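Truncated hemoglobin 4 (Chlamydomonas reinhardtii, PDB 6BME) binds heme in a truncated, 2-on-2 globin fold in which a lysine can serve as an axial ligand to the iron, and probably binds oxygen. Local coordinates at residues A[16-21]-A[46-50]. Sequence-based numbering, arbitrary orientation.
Sequences TVDVFY and QNRFL. With HEM (protoporphyrin IX containing Fe), chain C; SO4 (sulfate ion), chain D.
NE2 of Q46 lies over one face of the F20 ring, where helix 10-25 crosses helix 39-53 with their local axes 9.9 Å apart and at 109°. Followed outward, Q46 first meets V17, whose CG1 lies 3.7 Å from Q46 CB. The chain then turns about CB-CG, which swings the amide toward F20. There Q46 CD is 3.6 Å from F20 CE2, Q46 OE1 sits at the same distance from that carbon, and Q46 NE2 reaches 3.1 Å from F20 CD2. Amide and ring planes lie only 16° apart, with NE2 above the face near its rim. Beyond it, F20 turns its edge to the face of F49 in an edge-to-face pair with the planes tilted at 56°, F20 CZ standing over the centre of that ring. F49 in turn meets heme pyrrole B, with F49 CD2 3.4 Å from HEM C2B. Replacing F49 by an alanine is likely to leave the edge of F20 and pyrrole B without their shared partner. At the flank, V17 CG2 packs against L50 CD2 at 4.0 Å, while F90 of helix 80-96 meets both phenylalanine rings. The side chain of Q46 also lies near that of K45, a residue that binds the heme. The two helices thus meet through van der Waals contacts, an amide nitrogen laid over a ring face and an edge-to-face aromatic pair, and through F49 the packing of Q46 and F20 reaches the heme pocket.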
loop_
_atom_site.group_PDB
_atom_site.type_symbol
_atom_site.label_atom_id
_atom_site.label_comp_id
_atom_site.label_asym_id
_atom_site.label_seq_id
_atom_site.Cartn_x
_atom_site.Cartn_y
_atom_site.Cartn_z
ATOM N N THR A 16 -5.233 -2.784 11.891
ATOM C CA THR A 16 -5.424 -2.252 10.541
ATOM C C THR A 16 -4.518 -2.955 9.539
ATOM O O THR A 16 -4.950 -3.295 8.430
ATOM C CB THR A 16 -5.159 -0.747 10.526
ATOM O OG1 THR A 16 -6.008 -0.106 11.487
ATOM C CG2 THR A 16 -5.422 -0.160 9.129
ATOM N N VAL A 17 -3.252 -3.168 9.913
ATOM C CA VAL A 17 -2.318 -3.878 9.040
ATOM C C VAL A 17 -2.836 -5.280 8.722
ATOM O O VAL A 17 -2.795 -5.723 7.565
ATOM C CB VAL A 17 -0.913 -3.913 9.681
ATOM C CG1 VAL A 17 -0.004 -4.923 8.962
ATOM C CG2 VAL A 17 -0.275 -2.516 9.652
ATOM N N ASP A 18 -3.347 -5.991 9.734
ATOM C CA ASP A 18 -3.848 -7.346 9.507
ATOM C C ASP A 18 -5.046 -7.344 8.563
ATOM O O ASP A 18 -5.119 -8.163 7.636
ATOM C CB ASP A 18 -4.199 -8.014 10.837
ATOM C CG ASP A 18 -2.998 -8.698 11.478
ATOM O OD1 ASP A 18 -1.901 -8.676 10.871
ATOM O OD2 ASP A 18 -3.150 -9.253 12.588
ATOM N N VAL A 19 -5.994 -6.429 8.779
ATOM C CA VAL A 19 -7.137 -6.305 7.871
ATOM C C VAL A 19 -6.649 -6.098 6.441
ATOM O O VAL A 19 -7.076 -6.792 5.509
ATOM C CB VAL A 19 -8.052 -5.148 8.311
ATOM C CG1 VAL A 19 -9.071 -4.801 7.186
ATOM C CG2 VAL A 19 -8.748 -5.477 9.628
ATOM N N PHE A 20 -5.719 -5.157 6.266
ATOM C CA PHE A 20 -5.230 -4.775 4.948
ATOM C C PHE A 20 -4.465 -5.922 4.309
ATOM O O PHE A 20 -4.693 -6.253 3.141
ATOM C CB PHE A 20 -4.369 -3.520 5.107
ATOM C CG PHE A 20 -3.774 -2.995 3.838
ATOM C CD1 PHE A 20 -4.509 -2.943 2.657
ATOM C CD2 PHE A 20 -2.486 -2.488 3.841
ATOM C CE1 PHE A 20 -3.935 -2.437 1.486
ATOM C CE2 PHE A 20 -1.915 -1.974 2.684
ATOM C CZ PHE A 20 -2.637 -1.950 1.507
ATOM N N TYR A 21 -3.594 -6.568 5.084
ATOM C CA TYR A 21 -2.842 -7.720 4.600
ATOM C C TYR A 21 -3.768 -8.830 4.118
ATOM O O TYR A 21 -3.588 -9.378 3.021
ATOM C CB TYR A 21 -1.926 -8.228 5.716
ATOM C CG TYR A 21 -1.311 -9.574 5.442
ATOM C CD1 TYR A 21 -0.189 -9.692 4.640
ATOM C CD2 TYR A 21 -1.847 -10.727 5.986
ATOM C CE1 TYR A 21 0.384 -10.922 4.385
ATOM C CE2 TYR A 21 -1.282 -11.964 5.739
ATOM C CZ TYR A 21 -0.168 -12.054 4.935
ATOM O OH TYR A 21 0.399 -13.283 4.681
ATOM N N GLN A 46 3.479 -3.653 4.723
ATOM C CA GLN A 46 2.167 -3.096 5.031
ATOM C C GLN A 46 2.278 -1.988 6.064
ATOM O O GLN A 46 1.590 -0.963 5.967
ATOM C CB GLN A 46 1.235 -4.209 5.499
ATOM C CG GLN A 46 1.048 -5.300 4.436
ATOM C CD GLN A 46 0.353 -4.772 3.189
ATOM O OE1 GLN A 46 0.972 -4.140 2.324
ATOM N NE2 GLN A 46 -0.951 -5.022 3.097
ATOM N N ASN A 47 3.147 -2.174 7.060
ATOM C CA ASN A 47 3.356 -1.134 8.062
ATOM C C ASN A 47 3.927 0.135 7.449
ATOM O O ASN A 47 3.529 1.241 7.823
ATOM C CB ASN A 47 4.273 -1.649 9.168
ATOM C CG ASN A 47 3.502 -2.346 10.253
ATOM O OD1 ASN A 47 2.879 -1.693 11.076
ATOM N ND2 ASN A 47 3.507 -3.672 10.240
ATOM N N ARG A 48 4.884 0.000 6.527
ATOM C CA ARG A 48 5.475 1.186 5.914
ATOM C C ARG A 48 4.495 1.852 4.945
ATOM O O ARG A 48 4.457 3.085 4.839
ATOM C CB ARG A 48 6.780 0.808 5.210
ATOM C CG ARG A 48 7.735 1.983 5.062
ATOM C CD ARG A 48 9.100 1.570 4.550
ATOM N NE ARG A 48 10.048 2.673 4.695
ATOM C CZ ARG A 48 11.248 2.711 4.125
ATOM N NH1 ARG A 48 11.661 1.711 3.351
ATOM N NH2 ARG A 48 12.029 3.758 4.318
ATOM N N PHE A 49 3.686 1.045 4.250
ATOM C CA PHE A 49 2.627 1.569 3.381
ATOM C C PHE A 49 1.670 2.436 4.185
ATOM O O PHE A 49 1.356 3.572 3.802
ATOM C CB PHE A 49 1.887 0.389 2.725
ATOM C CG PHE A 49 0.854 0.769 1.680
ATOM C CD1 PHE A 49 -0.302 1.463 2.020
ATOM C CD2 PHE A 49 0.997 0.333 0.371
ATOM C CE1 PHE A 49 -1.263 1.792 1.052
ATOM C CE2 PHE A 49 0.051 0.651 -0.601
ATOM C CZ PHE A 49 -1.086 1.381 -0.254
ATOM N N LEU A 50 1.210 1.913 5.323
ATOM C CA LEU A 50 0.307 2.661 6.188
ATOM C C LEU A 50 0.972 3.929 6.712
ATOM O O LEU A 50 0.367 5.006 6.719
ATOM C CB LEU A 50 -0.152 1.759 7.337
ATOM C CG LEU A 50 -0.962 2.388 8.471
ATOM C CD1 LEU A 50 -2.263 2.969 7.939
ATOM C CD2 LEU A 50 -1.247 1.324 9.517
HETATM C CHA HEM C . 7.343 -4.043 -1.580
HETATM C CHB HEM C . 5.037 0.021 -0.346
HETATM C CHC HEM C . 2.094 -0.652 -4.132
HETATM C CHD HEM C . 3.374 -5.305 -4.111
HETATM C C1A HEM C . 7.048 -2.879 -0.907
HETATM C C2A HEM C . 7.749 -2.282 0.223
HETATM C C3A HEM C . 7.078 -1.160 0.550
HETATM C C4A HEM C . 5.955 -1.007 -0.345
HETATM C CMA HEM C . 7.398 -0.144 1.665
HETATM C CAA HEM C . 9.035 -2.823 0.924
HETATM C CBA HEM C . 8.820 -4.213 1.525
HETATM C CGA HEM C . 9.982 -4.661 2.392
HETATM O O1A HEM C . 11.134 -4.797 1.871
HETATM O O2A HEM C . 9.734 -4.906 3.609
HETATM C C1B HEM C . 4.121 0.262 -1.351
HETATM C C2B HEM C . 3.454 1.516 -1.637
HETATM C C3B HEM C . 2.655 1.314 -2.696
HETATM C C4B HEM C . 2.769 -0.070 -3.085
HETATM C CMB HEM C . 3.667 2.846 -0.877
HETATM C CAB HEM C . 1.700 2.295 -3.419
HETATM C CBB HEM C . 1.192 3.390 -2.855
HETATM C C1C HEM C . 2.112 -1.996 -4.396
HETATM C C2C HEM C . 1.213 -2.691 -5.268
HETATM C C3C HEM C . 1.529 -3.983 -5.259
HETATM C C4C HEM C . 2.678 -4.148 -4.384
HETATM C CMC HEM C . 0.056 -2.022 -6.042
HETATM C CAC HEM C . 0.784 -5.069 -6.058
HETATM C CBC HEM C . 0.620 -6.295 -5.552
HETATM C C1D HEM C . 4.610 -5.350 -3.488
HETATM C C2D HEM C . 5.495 -6.495 -3.416
HETATM C C3D HEM C . 6.573 -6.145 -2.716
HETATM C C4D HEM C . 6.424 -4.765 -2.320
HETATM C CMD HEM C . 5.193 -7.872 -4.030
HETATM C CAD HEM C . 7.797 -7.027 -2.332
HETATM C CBD HEM C . 8.757 -7.144 -3.508
HETATM C CGD HEM C . 9.882 -8.058 -3.080
HETATM O O1D HEM C . 10.326 -7.960 -1.908
HETATM O O2D HEM C . 10.342 -8.867 -3.917
HETATM N NA HEM C . 5.965 -2.083 -1.204
HETATM N NB HEM C . 3.682 -0.689 -2.260
HETATM N NC HEM C . 2.997 -2.913 -3.883
HETATM N ND HEM C . 5.217 -4.300 -2.815
HETATM FE FE HEM C . 4.444 -2.505 -2.533
HETATM S S SO4 D . 10.986 5.307 7.246
HETATM O O1 SO4 D . 10.366 6.314 8.089
HETATM O O2 SO4 D . 12.259 4.888 7.845
HETATM O O3 SO4 D . 11.283 5.875 5.927
HETATM O O4 SO4 D . 10.081 4.161 7.129
#